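Local coordinates for DUF1896 domain-containing protein (Porphyromonas gingivalis, PDB 2APL), which is of unknown function and folds as an all-helical single chain belonging to the DUF1896 family, at residues 21-26 with 74-79; 35-40 with 66-71; 109-114 with 132-137. All coordinates share one frame; numbering follows the deposited sequence.

Contact 1. Residues 21-26 with 74-79; sequences NEHFPE and RYDTLV
Pro-25 sets its CG over the centre of one face of the Tyr-75 ring, and this is the tight apolar part of the contact. That atom stands 3.9 Å from the ring centroid and 13° off the normal, a CH-pi contact, while Pro-25 CD comes close to Tyr-75 CG. Val-79 CG2, one helical turn further on, backs the opposite face. With CG anti to the backbone N (chi1 169°), the tyrosine ring reaches across to the proline, and its CE2 comes 3.6 Å from the carbonyl oxygen of Glu-22. Beside it, His-23 ND1 donates a short hydrogen bond of 2.5 Å to Asp-76 OD2, arriving on the syn lone pair; the carboxylate is turned 76° from the imidazole plane. The looser side is bridged by water: one molecule donates to Glu-26 OE2 (2.6 Å) and to His-23 O (3.3 Å) and accepts from Tyr-75 N (3.0 Å), taking up an N-H of the first turn of helix 74-85. Exposed Glu-26 touches the tyrosine only lightly: Glu-26 OE1 lies 4.1 Å from Tyr-75 CB. Ser-73 OG hydrogen-bonds both His-23 O and Asp-76 N, joining the end of helix 3-23 to the start of helix 74-85, while Ala-99 and Leu-103 of helix 94-103 pack against Tyr-75 and Glu-26, respectively.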
ATOM      1  N   ASN A  21      -7.122   4.064  -0.196  1.00 29.92           N
ATOM      2  CA  ASN A  21      -7.819   4.166  -1.449  1.00 30.28           C
ATOM      3  C   ASN A  21      -6.809   4.181  -2.579  1.00 31.53           C
ATOM      4  O   ASN A  21      -7.030   3.521  -3.630  1.00 29.98           O
ATOM      5  CB  ASN A  21      -8.662   5.434  -1.574  1.00 29.21           C
ATOM      6  CG  ASN A  21      -9.926   5.391  -0.774  1.00 32.18           C
ATOM      7  OD1 ASN A  21     -10.346   4.330  -0.222  1.00 29.90           O
ATOM      8  ND2 ASN A  21     -10.528   6.598  -0.598  1.00 30.82           N
ATOM      9  N   GLU A  22      -5.678   4.862  -2.366  1.00 31.43           N
ATOM     10  CA  GLU A  22      -4.720   4.984  -3.488  1.00 34.73           C
ATOM     11  C   GLU A  22      -3.785   3.776  -3.638  1.00 32.37           C
ATOM     12  O   GLU A  22      -3.446   3.405  -4.736  1.00 33.13           O
ATOM     13  CB  GLU A  22      -3.858   6.253  -3.331  1.00 34.73           C
ATOM     14  CG  GLU A  22      -4.673   7.564  -3.390  1.00 39.83           C
ATOM     15  CD  GLU A  22      -3.857   8.816  -2.963  1.00 42.34           C
ATOM     16  OE1 GLU A  22      -2.956   8.692  -2.081  1.00 48.46           O
ATOM     17  OE2 GLU A  22      -4.140   9.927  -3.498  1.00 48.77           O
ATOM     18  N   HIS A  23      -3.379   3.187  -2.521  1.00 30.92           N
ATOM     19  CA  HIS A  23      -2.194   2.324  -2.479  1.00 30.75           C
ATOM     20  C   HIS A  23      -2.536   0.881  -2.068  1.00 29.03           C
ATOM     21  O   HIS A  23      -1.757  -0.043  -2.301  1.00 27.29           O
ATOM     22  CB  HIS A  23      -1.169   2.883  -1.466  1.00 31.16           C
ATOM     23  CG  HIS A  23      -0.597   4.213  -1.856  1.00 33.98           C
ATOM     24  ND1 HIS A  23       0.235   4.378  -2.946  1.00 37.98           N
ATOM     25  CD2 HIS A  23      -0.783   5.453  -1.335  1.00 37.30           C
ATOM     26  CE1 HIS A  23       0.561   5.655  -3.058  1.00 41.91           C
ATOM     27  NE2 HIS A  23      -0.049   6.328  -2.100  1.00 39.11           N
ATOM     28  N   PHE A  24      -3.667   0.724  -1.373  1.00 28.86           N
ATOM     29  CA  PHE A  24      -4.134  -0.594  -0.910  1.00 29.64           C
ATOM     30  C   PHE A  24      -5.641  -0.700  -1.114  1.00 30.44           C
ATOM     31  O   PHE A  24      -6.395  -0.878  -0.129  1.00 30.42           O
ATOM     32  CB  PHE A  24      -3.800  -0.774   0.562  1.00 30.84           C
ATOM     33  CG  PHE A  24      -2.339  -0.736   0.859  1.00 30.55           C
ATOM     34  CD1 PHE A  24      -1.591  -1.924   0.933  1.00 30.06           C
ATOM     35  CD2 PHE A  24      -1.703   0.477   1.102  1.00 29.32           C
ATOM     36  CE1 PHE A  24      -0.240  -1.902   1.226  1.00 31.06           C
ATOM     37  CE2 PHE A  24      -0.313   0.492   1.439  1.00 29.51           C
ATOM     38  CZ  PHE A  24       0.404  -0.687   1.504  1.00 30.07           C
ATOM     39  N   PRO A  25      -6.101  -0.534  -2.388  1.00 30.70           N
ATOM     40  CA  PRO A  25      -7.549  -0.469  -2.609  1.00 31.39           C
ATOM     41  C   PRO A  25      -8.237  -1.693  -2.023  1.00 31.27           C
ATOM     42  O   PRO A  25      -9.363  -1.585  -1.577  1.00 31.41           O
ATOM     43  CB  PRO A  25      -7.698  -0.393  -4.133  1.00 31.19           C
ATOM     44  CG  PRO A  25      -6.326  -0.806  -4.704  1.00 30.23           C
ATOM     45  CD  PRO A  25      -5.342  -0.369  -3.647  1.00 29.89           C
ATOM     46  N   GLU A  26      -7.544  -2.816  -1.987  1.00 30.51           N
ATOM     47  CA  GLU A  26      -8.101  -4.049  -1.442  1.00 30.76           C
ATOM     48  C   GLU A  26      -8.394  -4.011   0.050  1.00 30.10           C
ATOM     49  O   GLU A  26      -9.251  -4.780   0.541  1.00 28.65           O
ATOM     50  CB  GLU A  26      -7.194  -5.273  -1.777  1.00 30.73           C
ATOM     51  CG  GLU A  26      -5.793  -5.289  -1.096  1.00 31.37           C
ATOM     52  CD  GLU A  26      -4.751  -4.336  -1.752  1.00 33.32           C
ATOM     53  OE1 GLU A  26      -5.053  -3.720  -2.817  1.00 29.56           O
ATOM     54  OE2 GLU A  26      -3.638  -4.200  -1.174  1.00 32.79           O
ATOM     55  N   ARG A  74       2.014  -3.976  -2.629  1.00 33.58           N
ATOM     56  CA  ARG A  74       1.924  -4.949  -3.767  1.00 36.21           C
ATOM     57  C   ARG A  74       1.167  -4.375  -4.957  1.00 35.65           C
ATOM     58  O   ARG A  74       1.619  -4.515  -6.075  1.00 36.47           O
ATOM     59  CB  ARG A  74       1.324  -6.275  -3.317  1.00 35.44           C
ATOM     60  CG  ARG A  74       2.215  -6.940  -2.224  1.00 36.48           C
ATOM     61  CD  ARG A  74       1.624  -8.252  -1.721  1.00 42.10           C
ATOM     62  NE  ARG A  74       0.290  -8.004  -1.163  1.00 45.87           N
ATOM     63  CZ  ARG A  74      -0.650  -8.936  -0.977  1.00 49.77           C
ATOM     64  NH1 ARG A  74      -0.414 -10.237  -1.270  1.00 51.15           N
ATOM     65  NH2 ARG A  74      -1.832  -8.567  -0.501  1.00 50.18           N
ATOM     66  N   TYR A  75       0.027  -3.722  -4.690  1.00 35.88           N
ATOM     67  CA  TYR A  75      -0.746  -3.060  -5.738  1.00 35.45           C
ATOM     68  C   TYR A  75       0.091  -2.086  -6.549  1.00 35.03           C
ATOM     69  O   TYR A  75       0.148  -2.219  -7.777  1.00 35.80           O
ATOM     70  CB  TYR A  75      -1.982  -2.391  -5.179  1.00 34.54           C
ATOM     71  CG  TYR A  75      -2.684  -1.479  -6.171  1.00 35.80           C
ATOM     72  CD1 TYR A  75      -3.617  -1.998  -7.077  1.00 34.13           C
ATOM     73  CD2 TYR A  75      -2.380  -0.102  -6.235  1.00 33.65           C
ATOM     74  CE1 TYR A  75      -4.243  -1.165  -8.040  1.00 33.36           C
ATOM     75  CE2 TYR A  75      -3.023   0.749  -7.170  1.00 33.15           C
ATOM     76  CZ  TYR A  75      -3.954   0.208  -8.039  1.00 36.12           C
ATOM     77  OH  TYR A  75      -4.578   1.001  -8.949  1.00 37.76           O
ATOM     78  N   ASP A  76       0.759  -1.147  -5.873  1.00 34.07           N
ATOM     79  CA  ASP A  76       1.638  -0.182  -6.537  1.00 34.95           C
ATOM     80  C   ASP A  76       2.760  -0.862  -7.339  1.00 34.81           C
ATOM     81  O   ASP A  76       3.135  -0.391  -8.418  1.00 34.89           O
ATOM     82  CB  ASP A  76       2.271   0.792  -5.507  1.00 34.45           C
ATOM     83  CG  ASP A  76       1.281   1.867  -4.979  1.00 36.73           C
ATOM     84  OD1 ASP A  76       0.116   1.942  -5.451  1.00 34.87           O
ATOM     85  OD2 ASP A  76       1.684   2.649  -4.062  1.00 38.79           O
ATOM     86  N   THR A  77       3.331  -1.938  -6.789  1.00 34.90           N
ATOM     87  CA  THR A  77       4.432  -2.652  -7.438  1.00 34.64           C
ATOM     88  C   THR A  77       3.954  -3.287  -8.791  1.00 35.58           C
ATOM     89  O   THR A  77       4.635  -3.181  -9.838  1.00 33.83           O
ATOM     90  CB  THR A  77       5.005  -3.746  -6.501  1.00 34.80           C
ATOM     91  OG1 THR A  77       5.538  -3.128  -5.347  1.00 37.96           O
ATOM     92  CG2 THR A  77       6.175  -4.537  -7.182  1.00 33.77           C
ATOM     93  N   LEU A  78       2.762  -3.888  -8.763  1.00 34.72           N
ATOM     94  CA  LEU A  78       2.186  -4.486  -9.990  1.00 35.88           C
ATOM     95  C   LEU A  78       1.887  -3.409 -11.030  1.00 36.26           C
ATOM     96  O   LEU A  78       2.196  -3.590 -12.213  1.00 37.63           O
ATOM     97  CB  LEU A  78       0.907  -5.268  -9.647  1.00 35.49           C
ATOM     98  CG  LEU A  78       1.190  -6.549  -8.864  1.00 34.51           C
ATOM     99  CD1 LEU A  78      -0.109  -7.066  -8.270  1.00 34.88           C
ATOM    100  CD2 LEU A  78       1.840  -7.624  -9.755  1.00 35.42           C
ATOM    101  N   VAL A  79       1.320  -2.291 -10.577  1.00 35.91           N
ATOM    102  CA  VAL A  79       0.985  -1.168 -11.486  1.00 36.33           C
ATOM    103  C   VAL A  79       2.251  -0.669 -12.181  1.00 36.92           C
ATOM    104  O   VAL A  79       2.272  -0.472 -13.379  1.00 37.06           O
ATOM    105  CB  VAL A  79       0.246  -0.017 -10.729  1.00 36.43           C
ATOM    106  CG1 VAL A  79       0.247   1.249 -11.522  1.00 35.99           C
ATOM    107  CG2 VAL A  79      -1.182  -0.426 -10.412  1.00 34.61           C
TER
HETATM  108  O   HOH W   1      -1.375  -3.279  -2.095  1.00 24.62           O

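Contact 2. Residues 35-40 with 66-71; sequences TARSDE and LYQGLH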
ATOM      1  N   THR A  35     -10.632   2.123  11.623  1.00 32.08           N
ATOM      2  CA  THR A  35     -11.015   2.580  12.994  1.00 32.52           C
ATOM      3  C   THR A  35      -9.850   2.366  13.969  1.00 33.52           C
ATOM      4  O   THR A  35      -9.418   3.295  14.692  1.00 33.22           O
ATOM      5  CB  THR A  35     -12.252   1.813  13.461  1.00 31.98           C
ATOM      6  OG1 THR A  35     -13.295   2.025  12.495  1.00 32.95           O
ATOM      7  CG2 THR A  35     -12.723   2.277  14.854  1.00 35.01           C
ATOM      8  N   ALA A  36      -9.329   1.146  13.973  1.00 33.98           N
ATOM      9  CA  ALA A  36      -8.307   0.800  14.951  1.00 34.62           C
ATOM     10  C   ALA A  36      -7.006   1.573  14.721  1.00 33.96           C
ATOM     11  O   ALA A  36      -6.411   2.061  15.671  1.00 34.75           O
ATOM     12  CB  ALA A  36      -8.079  -0.630  14.936  1.00 36.07           C
ATOM     13  N   ARG A  37      -6.572   1.687  13.469  1.00 33.24           N
ATOM     14  CA  ARG A  37      -5.359   2.416  13.165  1.00 33.37           C
ATOM     15  C   ARG A  37      -5.504   3.965  13.381  1.00 33.43           C
ATOM     16  O   ARG A  37      -4.597   4.613  13.927  1.00 34.10           O
ATOM     17  CB  ARG A  37      -4.907   2.092  11.731  1.00 33.24           C
ATOM     18  CG  ARG A  37      -3.612   2.764  11.296  1.00 32.59           C
ATOM     19  CD  ARG A  37      -2.468   2.360  12.240  1.00 31.94           C
ATOM     20  NE  ARG A  37      -2.056   0.967  12.163  1.00 30.60           N
ATOM     21  CZ  ARG A  37      -1.152   0.492  11.314  1.00 33.56           C
ATOM     22  NH1 ARG A  37      -0.606   1.275  10.378  1.00 30.68           N
ATOM     23  NH2 ARG A  37      -0.805  -0.787  11.396  1.00 32.20           N
ATOM     24  N   SER A  38      -6.640   4.527  13.015  1.00 32.31           N
ATOM     25  CA  SER A  38      -6.913   5.931  13.307  1.00 34.92           C
ATOM     26  C   SER A  38      -6.898   6.250  14.837  1.00 35.78           C
ATOM     27  O   SER A  38      -6.369   7.287  15.237  1.00 36.38           O
ATOM     28  CB  SER A  38      -8.224   6.362  12.647  1.00 32.25           C
ATOM     29  OG  SER A  38      -8.099   6.172  11.224  1.00 38.97           O
ATOM     30  N   ASP A  39      -7.526   5.377  15.640  1.00 36.41           N
ATOM     31  CA  ASP A  39      -7.482   5.416  17.098  1.00 37.69           C
ATOM     32  C   ASP A  39      -6.040   5.367  17.635  1.00 37.44           C
ATOM     33  O   ASP A  39      -5.686   6.162  18.519  1.00 36.00           O
ATOM     34  CB  ASP A  39      -8.248   4.220  17.704  1.00 39.30           C
ATOM     35  CG  ASP A  39      -9.768   4.413  17.721  1.00 43.31           C
ATOM     36  OD1 ASP A  39     -10.235   5.478  17.269  1.00 46.81           O
ATOM     37  OD2 ASP A  39     -10.510   3.491  18.212  1.00 49.18           O
ATOM     38  N   GLU A  40      -5.213   4.452  17.103  1.00 36.29           N
ATOM     39  CA  GLU A  40      -3.804   4.418  17.476  1.00 37.62           C
ATOM     40  C   GLU A  40      -3.041   5.710  17.194  1.00 34.85           C
ATOM     41  O   GLU A  40      -2.167   6.100  18.010  1.00 32.00           O
ATOM     42  CB  GLU A  40      -3.017   3.278  16.783  1.00 37.58           C
ATOM     43  CG  GLU A  40      -3.489   1.916  17.055  1.00 43.73           C
ATOM     44  CD  GLU A  40      -2.746   0.874  16.222  1.00 46.04           C
ATOM     45  OE1 GLU A  40      -1.497   1.024  15.914  1.00 52.57           O
ATOM     46  OE2 GLU A  40      -3.435  -0.124  15.906  1.00 57.52           O
ATOM     47  N   LEU A  66       0.244   6.092  11.866  1.00 30.77           N
ATOM     48  CA  LEU A  66      -0.837   5.835  10.911  1.00 32.09           C
ATOM     49  C   LEU A  66      -0.403   4.915   9.747  1.00 31.85           C
ATOM     50  O   LEU A  66      -1.108   3.972   9.384  1.00 33.27           O
ATOM     51  CB  LEU A  66      -1.324   7.185  10.386  1.00 30.98           C
ATOM     52  CG  LEU A  66      -2.706   7.237   9.755  1.00 31.94           C
ATOM     53  CD1 LEU A  66      -3.748   7.017  10.893  1.00 27.22           C
ATOM     54  CD2 LEU A  66      -2.899   8.596   9.028  1.00 30.82           C
ATOM     55  N   TYR A  67       0.775   5.196   9.194  1.00 32.57           N
ATOM     56  CA  TYR A  67       1.293   4.570   7.974  1.00 33.23           C
ATOM     57  C   TYR A  67       2.221   3.392   8.179  1.00 33.19           C
ATOM     58  O   TYR A  67       2.634   2.733   7.203  1.00 33.82           O
ATOM     59  CB  TYR A  67       2.006   5.628   7.122  1.00 34.87           C
ATOM     60  CG  TYR A  67       1.104   6.751   6.594  1.00 36.90           C
ATOM     61  CD1 TYR A  67      -0.157   6.481   6.049  1.00 38.76           C
ATOM     62  CD2 TYR A  67       1.522   8.083   6.646  1.00 37.94           C
ATOM     63  CE1 TYR A  67      -0.992   7.525   5.570  1.00 37.61           C
ATOM     64  CE2 TYR A  67       0.695   9.129   6.175  1.00 38.57           C
ATOM     65  CZ  TYR A  67      -0.535   8.826   5.604  1.00 39.26           C
ATOM     66  OH  TYR A  67      -1.315   9.857   5.118  1.00 40.40           O
ATOM     67  N   GLN A  68       2.540   3.126   9.442  1.00 31.79           N
ATOM     68  CA  GLN A  68       3.426   2.049   9.834  1.00 33.32           C
ATOM     69  C   GLN A  68       3.063   0.696   9.169  1.00 31.67           C
ATOM     70  O   GLN A  68       1.924   0.254   9.272  1.00 30.77           O
ATOM     71  CB  GLN A  68       3.340   1.927  11.365  1.00 33.87           C
ATOM     72  CG  GLN A  68       3.479   0.543  11.865  1.00 41.62           C
ATOM     73  CD  GLN A  68       4.875   0.199  11.837  1.00 48.36           C
ATOM     74  OE1 GLN A  68       5.707   1.067  12.140  1.00 53.62           O
ATOM     75  NE2 GLN A  68       5.204  -1.052  11.433  1.00 53.71           N
ATOM     76  N   GLY A  69       4.052   0.056   8.532  1.00 31.59           N
ATOM     77  CA  GLY A  69       3.878  -1.267   7.865  1.00 30.76           C
ATOM     78  C   GLY A  69       3.057  -1.165   6.591  1.00 30.50           C
ATOM     79  O   GLY A  69       2.765  -2.165   5.965  1.00 30.84           O
ATOM     80  N   LEU A  70       2.672   0.044   6.192  1.00 30.27           N
ATOM     81  CA  LEU A  70       1.933   0.233   4.958  1.00 30.93           C
ATOM     82  C   LEU A  70       2.758   0.977   3.896  1.00 31.75           C
ATOM     83  O   LEU A  70       2.213   1.465   2.937  1.00 30.91           O
ATOM     84  CB  LEU A  70       0.638   1.005   5.214  1.00 31.56           C
ATOM     85  CG  LEU A  70      -0.401   0.327   6.124  1.00 31.40           C
ATOM     86  CD1 LEU A  70      -1.455   1.392   6.409  1.00 31.23           C
ATOM     87  CD2 LEU A  70      -1.006  -0.952   5.436  1.00 34.24           C
ATOM     88  N   HIS A  71       4.076   1.038   4.060  1.00 32.00           N
ATOM     89  CA  HIS A  71       4.929   1.676   3.048  1.00 32.65           C
ATOM     90  C   HIS A  71       5.153   0.882   1.792  1.00 33.79           C
ATOM     91  O   HIS A  71       5.326   1.493   0.722  1.00 33.50           O
ATOM     92  CB  HIS A  71       6.265   2.109   3.658  1.00 33.59           C
ATOM     93  CG  HIS A  71       6.119   3.143   4.733  1.00 35.09           C
ATOM     94  ND1 HIS A  71       6.875   4.293   4.764  1.00 40.36           N
ATOM     95  CD2 HIS A  71       5.291   3.208   5.803  1.00 36.68           C
ATOM     96  CE1 HIS A  71       6.508   5.031   5.803  1.00 42.45           C
ATOM     97  NE2 HIS A  71       5.551   4.391   6.452  1.00 39.16           N
TER
HETATM   98  O   HOH W   2       0.587  -2.253   9.287  1.00 38.86           O
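Arg-37 reaches from helix 31-51 to the C-terminal end of helix 55-67 and sets its guanidinium edge-on to two backbone carbonyls. NH1 carries both bonds, 2.9 Å to Leu-66 O and 2.9 Å to Gln-68 O, with N-H...O angles of 155° and 153°. The two acceptors are turned differently. Leu-66 O lies in the guanidinium plane, yet NH1 stands above the plane of that carbonyl, well away from its lone pairs; Gln-68 O is tilted 18° from the guanidinium plane but receives NH1 in its own carbonyl plane, on a lone pair. With CG anti to the backbone N, Arg-37 brings that atom to 3.4 Å from Leu-66 O, and bends at chi2 and chi3 then turn the guanidinium so that NH1 meets both carbonyls. After Leu-66 the chain makes a type II beta turn from Tyr-67 to Leu-70, which includes the second acceptor, Gln-68, and is closed by Leu-70 N to Tyr-67 O; Gly-69 takes the positive phi of its third position. The arginine thus binds carbonyls at the C-terminal end of helix 55-67, where its positive charge would be favoured by the helix dipole. Water 2 adds a second link, accepting from Arg-37 NH2 (2.9 Å) and donating to Gln-68 O (2.8 Å). On the buried side, Leu-66 CD1 lies 4.1 Å from Ser-38 CA, and Leu-16 of helix 3-23 packs against both Arg-37 and Ser-38.

Contact 3. Residues 109-114 with 132-137; sequences QSVFAK and TELTGT
Leu-134 packs against both Val-111 and Phe-112, and its side chain can be followed outward from helix 126-143. CB leads off along the flank of the helix and makes no close approach to residues 109-114. CG is the first atom to arrive, 4.1 Å from Val-111 CG1. At the branch the two methyls divide the work. CD2 touches both residues: it lies 3.7 Å from Val-111 CG1 and also rests over one face of the Phe-112 ring, 4.1 Å from the centroid and 20° off the normal, a CH-pi contact displaced toward the rim. CD1 goes instead to the far end of the same ring, 3.7 Å from Phe-112 CZ. The leucine and phenylalanine side chains cross at about a right angle.

This is apolar packing of two helices, 106-112 and 126-143, in an all-helical fold, and Leu-130, one turn before Leu-134, also packs on Val-111 and Phe-112. Val-111 continues the seam: CG1 meets the aliphatic CG of Glu-133, and CG2 lies 3.5 Å from Thr-137 OG1. At the outer margin the contact turns polar. The carboxylate of Glu-133, its CG anti to the backbone N (chi1 -170°) and its chain extended beyond, reaches past the valine to a salt bridge in which Lys-114 NZ donates to OE2 at 2.6 Å, on the syn lone pair. Its other oxygen, OE1, is hydrogen-bonded to Tyr-115 OH, so each carboxylate oxygen has a partner from the chain that follows helix 106-112.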
ATOM      1  N   GLN A 109       0.742 -14.115  -6.313  1.00 33.33           N
ATOM      2  CA  GLN A 109       0.882 -14.249  -4.877  1.00 34.54           C
ATOM      3  C   GLN A 109       2.101 -15.069  -4.423  1.00 33.86           C
ATOM      4  O   GLN A 109       2.809 -14.684  -3.473  1.00 33.74           O
ATOM      5  CB  GLN A 109      -0.392 -14.881  -4.297  1.00 36.49           C
ATOM      6  CG  GLN A 109      -1.639 -14.018  -4.472  1.00 38.37           C
ATOM      7  CD  GLN A 109      -2.856 -14.666  -3.881  1.00 45.09           C
ATOM      8  OE1 GLN A 109      -3.051 -15.844  -4.011  1.00 49.65           O
ATOM      9  NE2 GLN A 109      -3.703 -13.884  -3.275  1.00 43.16           N
ATOM     10  N   SER A 110       2.317 -16.206  -5.075  1.00 33.06           N
ATOM     11  CA  SER A 110       3.407 -17.145  -4.722  1.00 34.18           C
ATOM     12  C   SER A 110       4.768 -16.478  -4.895  1.00 35.71           C
ATOM     13  O   SER A 110       5.749 -16.848  -4.207  1.00 35.37           O
ATOM     14  CB  SER A 110       3.346 -18.427  -5.563  1.00 32.99           C
ATOM     15  OG  SER A 110       3.982 -18.242  -6.822  1.00 32.82           O
ATOM     16  N   VAL A 111       4.844 -15.518  -5.833  1.00 35.12           N
ATOM     17  CA  VAL A 111       6.056 -14.718  -5.964  1.00 35.49           C
ATOM     18  C   VAL A 111       6.216 -13.742  -4.775  1.00 36.03           C
ATOM     19  O   VAL A 111       7.274 -13.752  -4.093  1.00 35.28           O
ATOM     20  CB  VAL A 111       6.103 -13.954  -7.348  1.00 36.02           C
ATOM     21  CG1 VAL A 111       7.202 -12.891  -7.339  1.00 36.76           C
ATOM     22  CG2 VAL A 111       6.269 -14.929  -8.512  1.00 33.56           C
ATOM     23  N   PHE A 112       5.203 -12.883  -4.504  1.00 35.36           N
ATOM     24  CA  PHE A 112       5.315 -11.917  -3.403  1.00 35.50           C
ATOM     25  C   PHE A 112       5.611 -12.633  -2.033  1.00 36.18           C
ATOM     26  O   PHE A 112       6.327 -12.096  -1.155  1.00 34.92           O
ATOM     27  CB  PHE A 112       4.010 -11.095  -3.270  1.00 34.81           C
ATOM     28  CG  PHE A 112       3.860  -9.954  -4.235  1.00 34.84           C
ATOM     29  CD1 PHE A 112       4.668  -8.829  -4.140  1.00 33.88           C
ATOM     30  CD2 PHE A 112       2.822  -9.946  -5.166  1.00 31.02           C
ATOM     31  CE1 PHE A 112       4.457  -7.692  -4.978  1.00 31.72           C
ATOM     32  CE2 PHE A 112       2.624  -8.848  -5.997  1.00 33.42           C
ATOM     33  CZ  PHE A 112       3.448  -7.717  -5.903  1.00 31.72           C
ATOM     34  N   ALA A 113       5.048 -13.840  -1.867  1.00 36.61           N
ATOM     35  CA  ALA A 113       5.110 -14.563  -0.587  1.00 38.01           C
ATOM     36  C   ALA A 113       6.519 -15.010  -0.170  1.00 38.97           C
ATOM     37  O   ALA A 113       6.757 -15.317   1.014  1.00 38.19           O
ATOM     38  CB  ALA A 113       4.164 -15.766  -0.602  1.00 38.84           C
ATOM     39  N   LYS A 114       7.434 -15.052  -1.147  1.00 38.32           N
ATOM     40  CA  LYS A 114       8.822 -15.425  -0.912  1.00 38.79           C
ATOM     41  C   LYS A 114       9.610 -14.299  -0.263  1.00 39.39           C
ATOM     42  O   LYS A 114      10.693 -14.533   0.213  1.00 38.06           O
ATOM     43  CB  LYS A 114       9.514 -15.825  -2.210  1.00 38.05           C
ATOM     44  CG  LYS A 114       8.975 -17.131  -2.788  1.00 38.07           C
ATOM     45  CD  LYS A 114       9.926 -17.762  -3.797  1.00 38.10           C
ATOM     46  CE  LYS A 114      10.052 -16.934  -5.068  1.00 35.99           C
ATOM     47  NZ  LYS A 114      10.844 -17.682  -6.077  1.00 29.93           N
ATOM     48  N   THR A 132      11.949  -8.202 -11.089  1.00 37.62           N
ATOM     49  CA  THR A 132      12.318  -9.032 -12.206  1.00 39.06           C
ATOM     50  C   THR A 132      11.458 -10.280 -12.173  1.00 38.70           C
ATOM     51  O   THR A 132      10.976 -10.744 -13.219  1.00 38.82           O
ATOM     52  CB  THR A 132      13.811  -9.399 -12.109  1.00 38.92           C
ATOM     53  OG1 THR A 132      14.571  -8.184 -12.186  1.00 41.12           O
ATOM     54  CG2 THR A 132      14.239 -10.384 -13.199  1.00 40.17           C
ATOM     55  N   GLU A 133      11.216 -10.807 -10.968  1.00 38.33           N
ATOM     56  CA  GLU A 133      10.488 -12.072 -10.906  1.00 38.26           C
ATOM     57  C   GLU A 133       9.035 -11.822 -11.341  1.00 36.97           C
ATOM     58  O   GLU A 133       8.448 -12.634 -12.070  1.00 35.52           O
ATOM     59  CB  GLU A 133      10.612 -12.694  -9.516  1.00 38.95           C
ATOM     60  CG  GLU A 133      10.124 -14.071  -9.404  1.00 38.75           C
ATOM     61  CD  GLU A 133      10.576 -14.780  -8.124  1.00 41.89           C
ATOM     62  OE1 GLU A 133      11.182 -14.154  -7.201  1.00 39.50           O
ATOM     63  OE2 GLU A 133      10.341 -16.011  -8.066  1.00 43.29           O
ATOM     64  N   LEU A 134       8.444 -10.722 -10.864  1.00 35.24           N
ATOM     65  CA  LEU A 134       7.072 -10.338 -11.279  1.00 35.69           C
ATOM     66  C   LEU A 134       6.932 -10.101 -12.800  1.00 35.60           C
ATOM     67  O   LEU A 134       5.951 -10.545 -13.426  1.00 36.64           O
ATOM     68  CB  LEU A 134       6.607  -9.087 -10.508  1.00 34.69           C
ATOM     69  CG  LEU A 134       6.312  -9.278  -9.008  1.00 35.51           C
ATOM     70  CD1 LEU A 134       6.177  -7.836  -8.353  1.00 35.63           C
ATOM     71  CD2 LEU A 134       5.084 -10.189  -8.711  1.00 33.82           C
ATOM     72  N   THR A 135       7.917  -9.418 -13.386  1.00 36.19           N
ATOM     73  CA  THR A 135       7.969  -9.184 -14.830  1.00 36.24           C
ATOM     74  C   THR A 135       7.943 -10.534 -15.588  1.00 37.16           C
ATOM     75  O   THR A 135       7.105 -10.736 -16.491  1.00 36.60           O
ATOM     76  CB  THR A 135       9.206  -8.313 -15.197  1.00 37.01           C
ATOM     77  OG1 THR A 135       9.179  -7.074 -14.438  1.00 39.50           O
ATOM     78  CG2 THR A 135       9.262  -8.022 -16.706  1.00 37.82           C
ATOM     79  N   GLY A 136       8.808 -11.466 -15.164  1.00 36.32           N
ATOM     80  CA  GLY A 136       8.877 -12.791 -15.745  1.00 36.49           C
ATOM     81  C   GLY A 136       7.606 -13.609 -15.656  1.00 36.32           C
ATOM     82  O   GLY A 136       7.230 -14.320 -16.608  1.00 36.90           O
ATOM     83  N   THR A 137       6.942 -13.511 -14.517  1.00 36.67           N
ATOM     84  CA  THR A 137       5.654 -14.133 -14.308  1.00 36.21           C
ATOM     85  C   THR A 137       4.575 -13.592 -15.264  1.00 34.93           C
ATOM     86  O   THR A 137       3.820 -14.360 -15.878  1.00 34.50           O
ATOM     87  CB  THR A 137       5.209 -13.952 -12.825  1.00 35.87           C
ATOM     88  OG1 THR A 137       6.191 -14.599 -11.964  1.00 39.82           O
ATOM     89  CG2 THR A 137       3.811 -14.540 -12.583  1.00 32.69           C
TER

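From the N terminus, helix 3-23 runs into residues 21-26, the first segment of contact 1, whose partner 74-79 comes 48 residues later. Within the loop it closes, contact 2 joins helix 31-51 to the end of helix 55-67, so the two are nested. Contact 3 follows in series, closing a shorter loop between helices 106-112 and 126-143. Contact 1 sits between the others: Phe-24 packs on Leu-70 of contact 2, while Arg-74, Thr-77 and Leu-78 touch Phe-112, and Thr-77 also meets Leu-134, in contact 3. Contacts 2 and 3 lie on opposite sides of the chain's centre, their nearest atoms about 11 Å apart, and contact 1, which touches both, lies between them.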